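Alpha-11 giardin (Giardia intestinalis, PDB 2II2) binds calcium and, as an annexin, probably attaches to acidic phospholipid membranes in a calcium-dependent way, with a likely part in the parasite's cytoskeleton and attachment. Local coordinates at residues A[162-166]-A[167-171]; A[174-177]-A[178-182]; A[184-187]-A[188-191]; A[204-207]-A[208-212]; A[261-264]-A[265-269]. One frame throughout, in Å; residues are numbered along the deposited sequence.

Interaction 1 (A[162-166]-A[167-171])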
loop_
_atom_site.group_PDB
_atom_site.type_symbol
_atom_site.label_atom_id
_atom_site.label_comp_id
_atom_site.label_asym_id
_atom_site.label_seq_id
_atom_site.Cartn_x
_atom_site.Cartn_y
_atom_site.Cartn_z
ATOM N N VAL A 162 22.446 15.758 5.760
ATOM C CA VAL A 162 22.651 14.686 4.788
ATOM C C VAL A 162 21.478 14.710 3.794
ATOM O O VAL A 162 21.676 14.597 2.563
ATOM C CB VAL A 162 22.761 13.292 5.474
ATOM C CG1 VAL A 162 22.692 12.150 4.434
ATOM C CG2 VAL A 162 24.035 13.201 6.289
ATOM N N LEU A 163 20.254 14.854 4.297
ATOM C CA LEU A 163 19.119 14.958 3.396
ATOM C C LEU A 163 19.172 16.203 2.515
ATOM O O LEU A 163 18.896 16.126 1.322
ATOM C CB LEU A 163 17.786 14.922 4.147
ATOM C CG LEU A 163 17.469 13.587 4.816
ATOM C CD1 LEU A 163 16.153 13.673 5.565
ATOM C CD2 LEU A 163 17.413 12.438 3.784
ATOM N N LYS A 164 19.513 17.365 3.075
ATOM C CA LYS A 164 19.607 18.564 2.250
ATOM C C LYS A 164 20.678 18.371 1.189
ATOM O O LYS A 164 20.476 18.688 0.012
ATOM C CB LYS A 164 19.940 19.793 3.113
ATOM C CG LYS A 164 20.262 21.079 2.319
ATOM C CD LYS A 164 20.513 22.237 3.279
ATOM C CE LYS A 164 20.769 23.535 2.541
ATOM N NZ LYS A 164 22.108 23.528 1.930
ATOM N N HIS A 165 21.829 17.855 1.592
ATOM C CA HIS A 165 22.922 17.715 0.648
ATOM C C HIS A 165 22.553 16.812 -0.525
ATOM O O HIS A 165 22.770 17.149 -1.688
ATOM C CB HIS A 165 24.152 17.168 1.331
ATOM C CG HIS A 165 25.313 17.056 0.417
ATOM N ND1 HIS A 165 25.991 18.162 -0.046
ATOM C CD2 HIS A 165 25.875 15.983 -0.182
ATOM C CE1 HIS A 165 26.945 17.770 -0.874
ATOM N NE2 HIS A 165 26.899 16.454 -0.970
ATOM N N ASN A 166 21.997 15.651 -0.197
ATOM C CA ASN A 166 21.684 14.687 -1.236
ATOM C C ASN A 166 20.467 15.047 -2.049
ATOM O O ASN A 166 20.487 14.894 -3.273
ATOM C CB ASN A 166 21.501 13.307 -0.628
ATOM C CG ASN A 166 22.820 12.647 -0.284
ATOM O OD1 ASN A 166 23.541 12.198 -1.184
ATOM N ND2 ASN A 166 23.165 12.601 1.001
ATOM N N LEU A 167 19.436 15.582 -1.406
ATOM C CA LEU A 167 18.197 15.875 -2.139
ATOM C C LEU A 167 18.228 17.172 -2.911
ATOM O O LEU A 167 17.563 17.283 -3.932
ATOM C CB LEU A 167 16.963 15.863 -1.217
ATOM C CG LEU A 167 16.671 14.526 -0.541
ATOM C CD1 LEU A 167 15.549 14.673 0.468
ATOM C CD2 LEU A 167 16.318 13.441 -1.540
ATOM N N ILE A 168 18.971 18.155 -2.407
ATOM C CA ILE A 168 18.933 19.476 -3.008
ATOM C C ILE A 168 20.257 19.883 -3.644
ATOM O O ILE A 168 20.258 20.338 -4.785
ATOM C CB ILE A 168 18.468 20.556 -2.006
ATOM C CG1 ILE A 168 17.091 20.192 -1.435
ATOM C CG2 ILE A 168 18.410 21.926 -2.713
ATOM C CD1 ILE A 168 16.548 21.146 -0.415
ATOM N N ASP A 169 21.363 19.708 -2.924
ATOM C CA ASP A 169 22.622 20.350 -3.303
ATOM C C ASP A 169 23.510 19.568 -4.262
ATOM O O ASP A 169 24.142 20.171 -5.142
ATOM C CB ASP A 169 23.393 20.744 -2.049
ATOM C CG ASP A 169 22.591 21.684 -1.144
ATOM O OD1 ASP A 169 21.763 22.483 -1.640
ATOM O OD2 ASP A 169 22.805 21.610 0.062
ATOM N N ALA A 170 23.597 18.254 -4.075
ATOM C CA ALA A 170 24.562 17.417 -4.816
ATOM C C ALA A 170 24.206 17.326 -6.287
ATOM O O ALA A 170 23.042 17.429 -6.609
ATOM C CB ALA A 170 24.579 16.022 -4.221
ATOM N N ASP A 171 25.197 17.133 -7.166
ATOM C CA ASP A 171 24.902 16.837 -8.578
ATOM C C ASP A 171 24.010 15.601 -8.675
ATOM O O ASP A 171 23.054 15.574 -9.449
ATOM C CB ASP A 171 26.184 16.587 -9.371
ATOM C CG ASP A 171 27.011 17.835 -9.560
ATOM O OD1 ASP A 171 26.461 18.944 -9.414
ATOM O OD2 ASP A 171 28.220 17.702 -9.879
HETATM O O HOH W 1 24.974 20.774 1.400
#
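Lys164 and Asp169 are joined by a salt bridge across the last turn of helix 156-169, one of the helices of this all-helical annexin fold, where the backbone widens into a pi-type turn. The five-residue spacing of the pair suits that wider turn. Lys164 sends CG anti to its backbone N (chi1 172°) and runs extended until a bend at its last torsion swings the amine back over the helix end. NZ then lies 2.8 Å from Asp169 OD2, which receives it on its syn lone pair, while the lysine CG passes alongside the same oxygen. A long flexible amine suits a place where the charge must be carried past a full turn.

His165 stands beside this pair with its ring plane 70° from the Asp169 carboxylate. The two are linked through a water, which lies in the plane of the imidazole at its edge, 3.2 Å from His165 ND1, and donates to Asp169 OD2. Ala170 lies over one face of the same ring, its CB 4.0 Å from His165 NE2; a methyl is small enough to fit there.

On the buried side, Leu163 and Leu167 pack toward helices 187-201 and 205-212. Asn166 is held at both ends of its amide, OD1 accepting from Asp174 N and ND2 donating to Val162 O at 2.9 Å. The wide turn shows in the backbone as well: Lys164 O accepts from both Ile168 N and Asp169 N, and His165 O receives Ala170 N at 2.8 Å, almost straight along its C=O bond.

Interaction 2 (A[174-177]-A[178-182])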
loop_
_atom_site.group_PDB
_atom_site.type_symbol
_atom_site.label_atom_id
_atom_site.label_comp_id
_atom_site.label_asym_id
_atom_site.label_seq_id
_atom_site.Cartn_x
_atom_site.Cartn_y
_atom_site.Cartn_z
ATOM N N ASP A 174 23.337 10.323 -3.269
ATOM C CA ASP A 174 23.798 8.993 -2.854
ATOM C C ASP A 174 22.529 8.247 -2.447
ATOM O O ASP A 174 22.054 8.383 -1.319
ATOM C CB ASP A 174 24.785 9.127 -1.692
ATOM C CG ASP A 174 25.305 7.797 -1.168
ATOM O OD1 ASP A 174 24.698 6.753 -1.447
ATOM O OD2 ASP A 174 26.348 7.807 -0.455
ATOM N N HIS A 175 21.957 7.506 -3.388
ATOM C CA HIS A 175 20.651 6.883 -3.143
ATOM C C HIS A 175 20.660 5.961 -1.936
ATOM O O HIS A 175 19.738 5.973 -1.117
ATOM C CB HIS A 175 20.154 6.147 -4.390
ATOM C CG HIS A 175 20.183 7.004 -5.602
ATOM N ND1 HIS A 175 19.425 8.148 -5.716
ATOM C CD2 HIS A 175 20.947 6.943 -6.720
ATOM C CE1 HIS A 175 19.695 8.740 -6.867
ATOM N NE2 HIS A 175 20.608 8.024 -7.499
ATOM N N GLU A 176 21.712 5.152 -1.834
ATOM C CA GLU A 176 21.805 4.217 -0.722
ATOM C C GLU A 176 21.842 4.957 0.615
ATOM O O GLU A 176 21.138 4.579 1.542
ATOM C CB GLU A 176 23.021 3.317 -0.856
ATOM C CG GLU A 176 23.199 2.391 0.329
ATOM C CD GLU A 176 24.337 1.397 0.162
ATOM O OE1 GLU A 176 25.023 1.417 -0.879
ATOM O OE2 GLU A 176 24.546 0.611 1.104
ATOM N N ALA A 177 22.624 6.030 0.696
ATOM C CA ALA A 177 22.727 6.785 1.950
ATOM C C ALA A 177 21.365 7.386 2.330
ATOM O O ALA A 177 21.004 7.419 3.508
ATOM C CB ALA A 177 23.808 7.863 1.858
ATOM N N VAL A 178 20.620 7.895 1.338
ATOM C CA VAL A 178 19.326 8.499 1.629
ATOM C C VAL A 178 18.350 7.449 2.124
ATOM O O VAL A 178 17.676 7.659 3.126
ATOM C CB VAL A 178 18.778 9.230 0.382
ATOM C CG1 VAL A 178 17.317 9.649 0.601
ATOM C CG2 VAL A 178 19.637 10.436 0.073
ATOM N N VAL A 179 18.276 6.323 1.419
ATOM C CA VAL A 179 17.372 5.267 1.795
ATOM C C VAL A 179 17.749 4.746 3.184
ATOM O O VAL A 179 16.876 4.564 4.051
ATOM C CB VAL A 179 17.385 4.128 0.755
ATOM C CG1 VAL A 179 16.593 2.943 1.284
ATOM C CG2 VAL A 179 16.784 4.617 -0.534
ATOM N N ARG A 180 19.035 4.484 3.425
ATOM C CA ARG A 180 19.452 3.953 4.712
ATOM C C ARG A 180 19.062 4.902 5.823
ATOM O O ARG A 180 18.542 4.454 6.858
ATOM C CB ARG A 180 20.949 3.720 4.715
ATOM C CG ARG A 180 21.480 3.137 5.972
ATOM C CD ARG A 180 22.951 2.799 5.782
ATOM N NE ARG A 180 23.179 1.919 4.633
ATOM C CZ ARG A 180 23.036 0.594 4.657
ATOM N NH1 ARG A 180 22.641 -0.038 5.760
ATOM N NH2 ARG A 180 23.273 -0.109 3.565
ATOM N N LEU A 181 19.319 6.204 5.614
ATOM C CA LEU A 181 18.955 7.184 6.652
ATOM C C LEU A 181 17.483 7.102 7.023
ATOM O O LEU A 181 17.129 6.979 8.214
ATOM C CB LEU A 181 19.347 8.585 6.216
ATOM C CG LEU A 181 19.233 9.733 7.230
ATOM C CD1 LEU A 181 20.123 10.867 6.783
ATOM C CD2 LEU A 181 17.797 10.236 7.388
ATOM N N ILE A 182 16.638 7.123 5.998
ATOM C CA ILE A 182 15.199 7.129 6.256
ATOM C C ILE A 182 14.729 5.810 6.881
ATOM O O ILE A 182 14.035 5.803 7.899
ATOM C CB ILE A 182 14.429 7.412 4.965
ATOM C CG1 ILE A 182 14.717 8.827 4.457
ATOM C CG2 ILE A 182 12.942 7.279 5.186
ATOM C CD1 ILE A 182 14.234 9.096 3.052
#
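Glu176 and Arg180 sit one turn apart on helix 175-184 and run out from it together, joined at their ends by a salt bridge. Arg180 can be followed from its root outward. Its CB rests on the backbone of the preceding turn, 3.3 Å from Glu176 O. CG stands anti to the backbone N (chi1 -178°), and a bend at chi3 (-55°) turns the head of the chain back toward the glutamate. CZ lies 3.9 Å from Glu176 OE2, and NH2 makes the bond, 2.9 Å from Glu176 OE2. The oxygen lies near the plane of the guanidinium at its edge and offers its anti lone pair. The two planes are 50° apart and one N-H, on NH2, makes the bond; OE1 lies on the far side of the carboxylate. Arg180 NH1 has a second acidic partner in Glu148, which leaves the guanidinium held between two carboxylates, and arginine, with several N-H groups, suits such a double role.

The start of the helix is closed by Asp174 at the N-cap. Its OD1 accepts from Ala177 N at 3.1 Å, the donor standing well above the carboxylate plane. A short acidic side chain suits this place, where the first backbone N-H groups lack acceptors within the helix. His175 bonds through ND1 to Tyr213.

The buried side chains are apolar. Val178 and Leu181 pack on helix 156-169, Val179 meets Leu141 and Leu144 of helix 137-147, and Val178, Val179 and Ile182 pack on Leu222 and Ala225 of helix 216-230, placing helix 175-184 among three neighbouring helices.

Interaction 3 (A[184-187]-A[188-191])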
loop_
_atom_site.group_PDB
_atom_site.type_symbol
_atom_site.label_atom_id
_atom_site.label_comp_id
_atom_site.label_asym_id
_atom_site.label_seq_id
_atom_site.Cartn_x
_atom_site.Cartn_y
_atom_site.Cartn_z
ATOM N N THR A 184 16.260 3.485 8.552
ATOM C CA THR A 184 16.778 3.116 9.864
ATOM C C THR A 184 16.479 4.141 10.945
ATOM O O THR A 184 16.903 3.955 12.084
ATOM C CB THR A 184 18.312 2.871 9.846
ATOM O OG1 THR A 184 18.995 4.087 9.522
ATOM C CG2 THR A 184 18.715 1.780 8.857
ATOM N N SER A 185 15.748 5.205 10.634
ATOM C CA SER A 185 15.446 6.218 11.646
ATOM C C SER A 185 14.360 5.746 12.560
ATOM O O SER A 185 13.346 5.222 12.104
ATOM C CB SER A 185 14.963 7.526 11.005
ATOM O OG SER A 185 15.955 8.171 10.224
ATOM N N THR A 186 14.540 6.000 13.854
ATOM C CA THR A 186 13.409 5.856 14.753
ATOM C C THR A 186 12.380 6.965 14.488
ATOM O O THR A 186 12.722 8.031 13.969
ATOM C CB THR A 186 13.830 5.923 16.228
ATOM O OG1 THR A 186 14.329 7.237 16.497
ATOM C CG2 THR A 186 14.874 4.878 16.557
ATOM N N ALA A 187 11.139 6.725 14.890
ATOM C CA ALA A 187 10.101 7.744 14.720
ATOM C C ALA A 187 10.444 9.005 15.503
ATOM O O ALA A 187 10.239 10.115 15.018
ATOM C CB ALA A 187 8.726 7.224 15.134
ATOM N N ASP A 188 10.959 8.847 16.716
ATOM C CA ASP A 188 11.261 10.018 17.533
ATOM C C ASP A 188 12.335 10.876 16.880
ATOM O O ASP A 188 12.184 12.098 16.771
ATOM C CB ASP A 188 11.692 9.611 18.948
ATOM C CG ASP A 188 10.535 9.159 19.833
ATOM O OD1 ASP A 188 9.362 9.206 19.425
ATOM O OD2 ASP A 188 10.825 8.752 20.971
ATOM N N GLU A 189 13.446 10.257 16.481
ATOM C CA GLU A 189 14.493 11.035 15.844
ATOM C C GLU A 189 14.054 11.585 14.492
ATOM O O GLU A 189 14.397 12.712 14.147
ATOM C CB GLU A 189 15.755 10.212 15.657
ATOM C CG GLU A 189 16.502 10.040 16.964
ATOM C CD GLU A 189 17.955 9.558 16.822
ATOM O OE1 GLU A 189 18.332 9.079 15.716
ATOM O OE2 GLU A 189 18.690 9.612 17.858
ATOM N N TYR A 190 13.297 10.798 13.718
ATOM C CA TYR A 190 12.905 11.281 12.415
ATOM C C TYR A 190 11.984 12.511 12.458
ATOM O O TYR A 190 12.084 13.386 11.602
ATOM C CB TYR A 190 12.225 10.180 11.567
ATOM C CG TYR A 190 12.238 10.543 10.111
ATOM C CD1 TYR A 190 13.411 10.430 9.373
ATOM C CD2 TYR A 190 11.108 11.048 9.482
ATOM C CE1 TYR A 190 13.459 10.781 8.019
ATOM C CE2 TYR A 190 11.122 11.395 8.127
ATOM C CZ TYR A 190 12.320 11.273 7.390
ATOM O OH TYR A 190 12.378 11.607 6.043
ATOM N N LYS A 191 11.093 12.567 13.447
ATOM C CA LYS A 191 10.252 13.753 13.588
ATOM C C LYS A 191 11.155 14.994 13.723
ATOM O O LYS A 191 10.879 16.058 13.131
ATOM C CB LYS A 191 9.376 13.616 14.831
ATOM C CG LYS A 191 8.326 14.702 14.974
ATOM C CD LYS A 191 7.434 14.516 16.182
ATOM C CE LYS A 191 6.331 15.573 16.166
ATOM N NZ LYS A 191 5.410 15.361 17.315
HETATM O O HOH W 2 17.192 7.084 14.194
#
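Thr186 is the N-cap of helix 187-201, and its hydroxyl oxygen accepts from Glu189 N, with OG1 and N 3.1 Å apart and the N-H...O angle a fairly straight 162°. Its chi1 of 65° places OG1 between the backbone N and the carbonyl carbon, the position from which the oxygen can turn in over the first turn of the helix. Threonine suits an N-cap because its short hydroxyl stands in for the carbonyl that a preceding turn would have supplied. Glu189 crosses the same hydroxyl obliquely, its CB 3.4 Å from Thr186 OG1.

A water completes this link, accepting from Thr186 N at 2.9 Å and donating to Glu189 OE1. The glutamate therefore reaches back to the cap residue without bonding to Thr186 N directly. Its carboxylate is fixed further out, OE1 taking the backbone N-H of Arg153 and OE2 that of Gly154, so both oxygens tie the helix start to the loop that also carries Pro152.

Ser185 precedes the cap and meets the buried Tyr190. The serine hydroxyl accepts from Arg153 NH2 and bonds to Leu181 O, which sets its direction, while Tyr190 OH pairs with His226 ND1 on helix 216-230. A tyrosine suits this site, with an apolar ring for the interior and a hydroxyl to reach the histidine. Ser185 OG lies 3.5 Å from Tyr190 CD1, at the ring edge and near its plane.

Interaction 4 (A[204-207]-A[208-212])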
loop_
_atom_site.group_PDB
_atom_site.type_symbol
_atom_site.label_atom_id
_atom_site.label_comp_id
_atom_site.label_asym_id
_atom_site.label_seq_id
_atom_site.Cartn_x
_atom_site.Cartn_y
_atom_site.Cartn_z
ATOM N N SER A 204 9.511 21.170 2.347
ATOM C CA SER A 204 9.187 19.857 2.855
ATOM C C SER A 204 10.114 18.816 2.213
ATOM O O SER A 204 10.629 18.984 1.097
ATOM C CB SER A 204 7.727 19.482 2.595
ATOM O OG SER A 204 7.539 19.238 1.222
ATOM N N VAL A 205 10.305 17.733 2.956
ATOM C CA VAL A 205 11.061 16.605 2.440
ATOM C C VAL A 205 10.351 16.061 1.206
ATOM O O VAL A 205 11.008 15.717 0.235
ATOM C CB VAL A 205 11.295 15.509 3.516
ATOM C CG1 VAL A 205 12.012 14.318 2.899
ATOM C CG2 VAL A 205 12.132 16.058 4.689
ATOM N N GLN A 206 9.017 15.977 1.250
ATOM C CA GLN A 206 8.273 15.503 0.078
ATOM C C GLN A 206 8.621 16.328 -1.159
ATOM O O GLN A 206 8.893 15.782 -2.231
ATOM C CB GLN A 206 6.771 15.562 0.306
ATOM C CG GLN A 206 5.975 15.031 -0.897
ATOM C CD GLN A 206 4.527 15.473 -0.938
ATOM O OE1 GLN A 206 4.002 15.766 -2.025
ATOM N NE2 GLN A 206 3.876 15.535 0.183
ATOM N N GLU A 207 8.587 17.649 -1.026
ATOM C CA GLU A 207 8.852 18.505 -2.169
ATOM C C GLU A 207 10.266 18.285 -2.693
ATOM O O GLU A 207 10.490 18.199 -3.902
ATOM C CB GLU A 207 8.637 19.993 -1.861
ATOM C CG GLU A 207 8.810 20.847 -3.136
ATOM C CD GLU A 207 8.791 22.344 -2.895
ATOM O OE1 GLU A 207 7.936 22.812 -2.118
ATOM O OE2 GLU A 207 9.594 23.055 -3.552
ATOM N N ALA A 208 11.217 18.215 -1.762
ATOM C CA ALA A 208 12.614 18.000 -2.145
ATOM C C ALA A 208 12.791 16.661 -2.877
ATOM O O ALA A 208 13.484 16.600 -3.887
ATOM C CB ALA A 208 13.505 18.116 -0.950
ATOM N N ILE A 209 12.162 15.605 -2.364
ATOM C CA ILE A 209 12.215 14.319 -3.068
ATOM C C ILE A 209 11.601 14.404 -4.471
ATOM O O ILE A 209 12.164 13.904 -5.430
ATOM C CB ILE A 209 11.504 13.236 -2.239
ATOM C CG1 ILE A 209 12.266 12.931 -0.951
ATOM C CG2 ILE A 209 11.328 11.956 -3.027
ATOM C CD1 ILE A 209 11.465 12.095 0.058
ATOM N N GLU A 210 10.407 14.978 -4.556
ATOM C CA GLU A 210 9.681 14.961 -5.811
ATOM C C GLU A 210 10.355 15.837 -6.859
ATOM O O GLU A 210 10.274 15.537 -8.051
ATOM C CB GLU A 210 8.212 15.305 -5.566
ATOM C CG GLU A 210 7.466 14.176 -4.867
ATOM C CD GLU A 210 6.023 14.469 -4.549
ATOM O OE1 GLU A 210 5.632 15.647 -4.502
ATOM O OE2 GLU A 210 5.244 13.498 -4.339
ATOM N N THR A 211 11.066 16.869 -6.411
ATOM C CA THR A 211 11.843 17.684 -7.341
ATOM C C THR A 211 13.070 16.936 -7.850
ATOM O O THR A 211 13.406 17.012 -9.052
ATOM C CB THR A 211 12.259 19.026 -6.699
ATOM O OG1 THR A 211 11.067 19.801 -6.495
ATOM C CG2 THR A 211 13.273 19.819 -7.567
ATOM N N ARG A 212 13.729 16.210 -6.949
ATOM C CA ARG A 212 14.983 15.540 -7.294
ATOM C C ARG A 212 14.779 14.306 -8.165
ATOM O O ARG A 212 15.546 14.052 -9.074
ATOM C CB ARG A 212 15.721 15.106 -6.030
ATOM C CG ARG A 212 16.896 14.188 -6.311
ATOM C CD ARG A 212 17.993 14.856 -7.115
ATOM N NE ARG A 212 18.801 15.637 -6.204
ATOM C CZ ARG A 212 19.984 16.175 -6.498
ATOM N NH1 ARG A 212 20.510 16.026 -7.711
ATOM N NH2 ARG A 212 20.639 16.839 -5.538
HETATM O O HOH W 3 11.716 21.811 -4.831
#
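Val205 and Ile209 make the apolar part of this contact, crossing one turn apart on the buried face of helix 205-212 with Val205 CG1 3.6 Å from Ile209 CD1. Branched aliphatic chains fill this side well: Val205 packs on Phe197, Ile209 on Leu222 and Cys223, and the small Ala208 lets Leu167 and Phe197 come close.

Among the hydrogen bonds, the cap leads. Ser204 OG accepts from Glu207 N at 2.9 Å, a chi1 of 71° turning the N-cap hydroxyl in toward that N-H. Regular bonds follow, as in Ile209 N to Val205 O at 2.8 Å.

Water and charge occupy the outer face. Glu207 and Thr211 leave the helix in the same direction and share a water that donates to Glu207 OE2 at 2.8 Å and lies 2.7 Å from Thr211 OG1. Glu207 OE2 also forms a salt bridge with Lys203. On another flank, Glu210 crosses Gln206 and bonds through OE2 to Tyr238.

One side of the helix is thus hydrocarbon against its neighbours and the other polar, Glu210 still finding a partner on helix 232-244, while the carboxylate of Glu207, placed in the first turn, would probably be favoured by the helix dipole as well as by its lysine.

Interaction 5 (A[261-264]-A[265-269])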
loop_
_atom_site.group_PDB
_atom_site.type_symbol
_atom_site.label_atom_id
_atom_site.label_comp_id
_atom_site.label_asym_id
_atom_site.label_seq_id
_atom_site.Cartn_x
_atom_site.Cartn_y
_atom_site.Cartn_z
ATOM N N GLY A 261 -7.444 -2.144 -0.338
ATOM C CA GLY A 261 -7.558 -3.524 0.095
ATOM C C GLY A 261 -6.605 -3.872 1.224
ATOM O O GLY A 261 -6.976 -4.575 2.174
ATOM N N LEU A 262 -5.366 -3.412 1.098
ATOM C CA LEU A 262 -4.365 -3.711 2.118
ATOM C C LEU A 262 -4.515 -2.944 3.452
ATOM O O LEU A 262 -4.242 -3.488 4.529
ATOM C CB LEU A 262 -2.948 -3.473 1.597
ATOM C CG LEU A 262 -2.464 -4.356 0.444
ATOM C CD1 LEU A 262 -1.069 -3.921 -0.014
ATOM C CD2 LEU A 262 -2.410 -5.801 0.942
ATOM N N PHE A 263 -4.914 -1.664 3.354
ATOM C CA PHE A 263 -4.712 -0.779 4.496
ATOM C C PHE A 263 -5.968 -0.159 5.082
ATOM O O PHE A 263 -5.852 0.568 6.080
ATOM C CB PHE A 263 -3.726 0.314 4.122
ATOM C CG PHE A 263 -2.404 -0.199 3.627
ATOM C CD1 PHE A 263 -1.646 -1.082 4.392
ATOM C CD2 PHE A 263 -1.912 0.200 2.377
ATOM C CE1 PHE A 263 -0.431 -1.558 3.920
ATOM C CE2 PHE A 263 -0.682 -0.266 1.917
ATOM C CZ PHE A 263 0.054 -1.141 2.682
ATOM N N HIS A 264 -7.138 -0.489 4.528
ATOM C CA HIS A 264 -8.353 0.202 4.988
ATOM C C HIS A 264 -8.643 -0.009 6.478
ATOM O O HIS A 264 -9.218 0.867 7.120
ATOM C CB HIS A 264 -9.587 -0.200 4.157
ATOM C CG HIS A 264 -9.998 -1.609 4.391
ATOM N ND1 HIS A 264 -11.075 -1.940 5.181
ATOM C CD2 HIS A 264 -9.407 -2.777 4.033
ATOM C CE1 HIS A 264 -11.164 -3.258 5.260
ATOM N NE2 HIS A 264 -10.141 -3.794 4.608
ATOM N N ASP A 265 -8.306 -1.187 7.012
ATOM C CA ASP A 265 -8.479 -1.406 8.448
ATOM C C ASP A 265 -7.246 -0.980 9.233
ATOM O O ASP A 265 -7.341 -0.264 10.242
ATOM C CB ASP A 265 -8.757 -2.887 8.829
ATOM C CG ASP A 265 -10.143 -3.363 8.445
ATOM O OD1 ASP A 265 -11.152 -2.642 8.644
ATOM O OD2 ASP A 265 -10.235 -4.511 7.968
ATOM N N LEU A 266 -6.081 -1.459 8.796
ATOM C CA LEU A 266 -4.854 -1.257 9.566
ATOM C C LEU A 266 -4.528 0.217 9.745
ATOM O O LEU A 266 -3.955 0.623 10.766
ATOM C CB LEU A 266 -3.675 -1.946 8.879
ATOM C CG LEU A 266 -3.641 -3.460 9.035
ATOM C CD1 LEU A 266 -2.597 -3.991 8.069
ATOM C CD2 LEU A 266 -3.328 -3.879 10.480
ATOM N N HIS A 267 -4.862 0.998 8.712
ATOM C CA HIS A 267 -4.555 2.429 8.676
ATOM C C HIS A 267 -5.809 3.231 8.393
ATOM O O HIS A 267 -5.810 4.139 7.539
ATOM C CB HIS A 267 -3.416 2.719 7.714
ATOM C CG HIS A 267 -2.196 1.948 8.066
ATOM N ND1 HIS A 267 -1.538 2.117 9.272
ATOM C CD2 HIS A 267 -1.616 0.893 7.453
ATOM C CE1 HIS A 267 -0.555 1.236 9.352
ATOM N NE2 HIS A 267 -0.583 0.481 8.262
ATOM N N LYS A 268 -6.861 2.891 9.153
ATOM C CA LYS A 268 -8.183 3.481 9.012
ATOM C C LYS A 268 -8.215 4.995 9.077
ATOM O O LYS A 268 -9.121 5.592 8.511
ATOM C CB LYS A 268 -9.154 2.891 10.045
ATOM C CG LYS A 268 -8.740 3.163 11.492
ATOM C CD LYS A 268 -9.703 2.556 12.477
ATOM C CE LYS A 268 -9.204 2.678 13.936
ATOM N NZ LYS A 268 -10.216 2.230 14.967
ATOM N N PHE A 269 -7.251 5.622 9.769
ATOM C CA PHE A 269 -7.208 7.081 9.835
ATOM C C PHE A 269 -6.386 7.751 8.758
ATOM O O PHE A 269 -6.035 8.919 8.907
ATOM C CB PHE A 269 -6.768 7.570 11.222
ATOM C CG PHE A 269 -7.700 7.155 12.321
ATOM C CD1 PHE A 269 -7.245 6.405 13.386
ATOM C CD2 PHE A 269 -9.046 7.519 12.279
ATOM C CE1 PHE A 269 -8.114 6.024 14.410
ATOM C CE2 PHE A 269 -9.910 7.148 13.310
ATOM C CZ PHE A 269 -9.448 6.377 14.350
HETATM O O HOH W 4 -6.248 -3.288 6.439
HETATM O O HOH W 5 -12.672 -0.727 7.286
#
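Phe263 and His267 project alongside each other where helix 249-263 of this annexin runs out into a turn leading to helix 270-274. This is the tightly packed part. The ring planes are inclined at 54° and their centres stand 5.7 Å apart, with His267 CD2 3.6 Å from Phe263 CD1. The phenyl atom approaches the edge of the imidazole near its plane, and Leu262 CB covers one face of the phenyl ring. The Phe263 ring lies between Arg80 of helix 76-89 and Val236 of helix 232-244, while His267 rests on helix 232-244 and Ile103; flat rings suit such a seam. The backbone holds the pair together, His267 N donating to Phe263 O at 2.8 Å.

The buried His264 belongs to the packed side too, its ring meeting Phe305 and touching Arg37 of helix 34-48. With chi1 at 69°, that ring is brought over the next peptide, so that Asp265 N lies over one face. The Asp265 carboxylate is turned 48° from the imidazole, and its OD2 forms a salt bridge with Arg37, an acidic residue suited to meet the positive guanidinium. A water lies 2.9 Å from His264 ND1 and 2.8 Å from Asp265 OD1.

The other side is looser and wetter. Lys268 is exposed, its chain extended, and Leu266 is largely exposed although it reaches Asn76 and Arg80. Here a second water spans the turn in place of a direct backbone bond, donating to Leu262 O at 2.8 Å and accepting from Leu266 N at 3.0 Å.

How the interactions relate
Interactions 1 to 4 belong to one helical bundle, whereas interaction 5 stands apart, nearer the centre of the molecule, its nearest atoms about 12 Å or more from the others. Interactions 2, 3 and 4 each begin a helix, capped by an aspartate, a threonine and a serine respectively; interaction 1 lies at the end of helix 156-169 and interaction 5 where a helix gives way to a turn. Interactions 1 and 2 each contain a salt bridge between side chains on one helix. Arg212 of interaction 4 joins the end of interaction 1 through Leu167 O and Ala170 O, and Tyr190 of interaction 3 packs against both Ile182 and Val205. All five are partly buried, with polar Asn166, Ser185, Tyr190 and His264 inside and apolar Ile168 and Leu266 exposed.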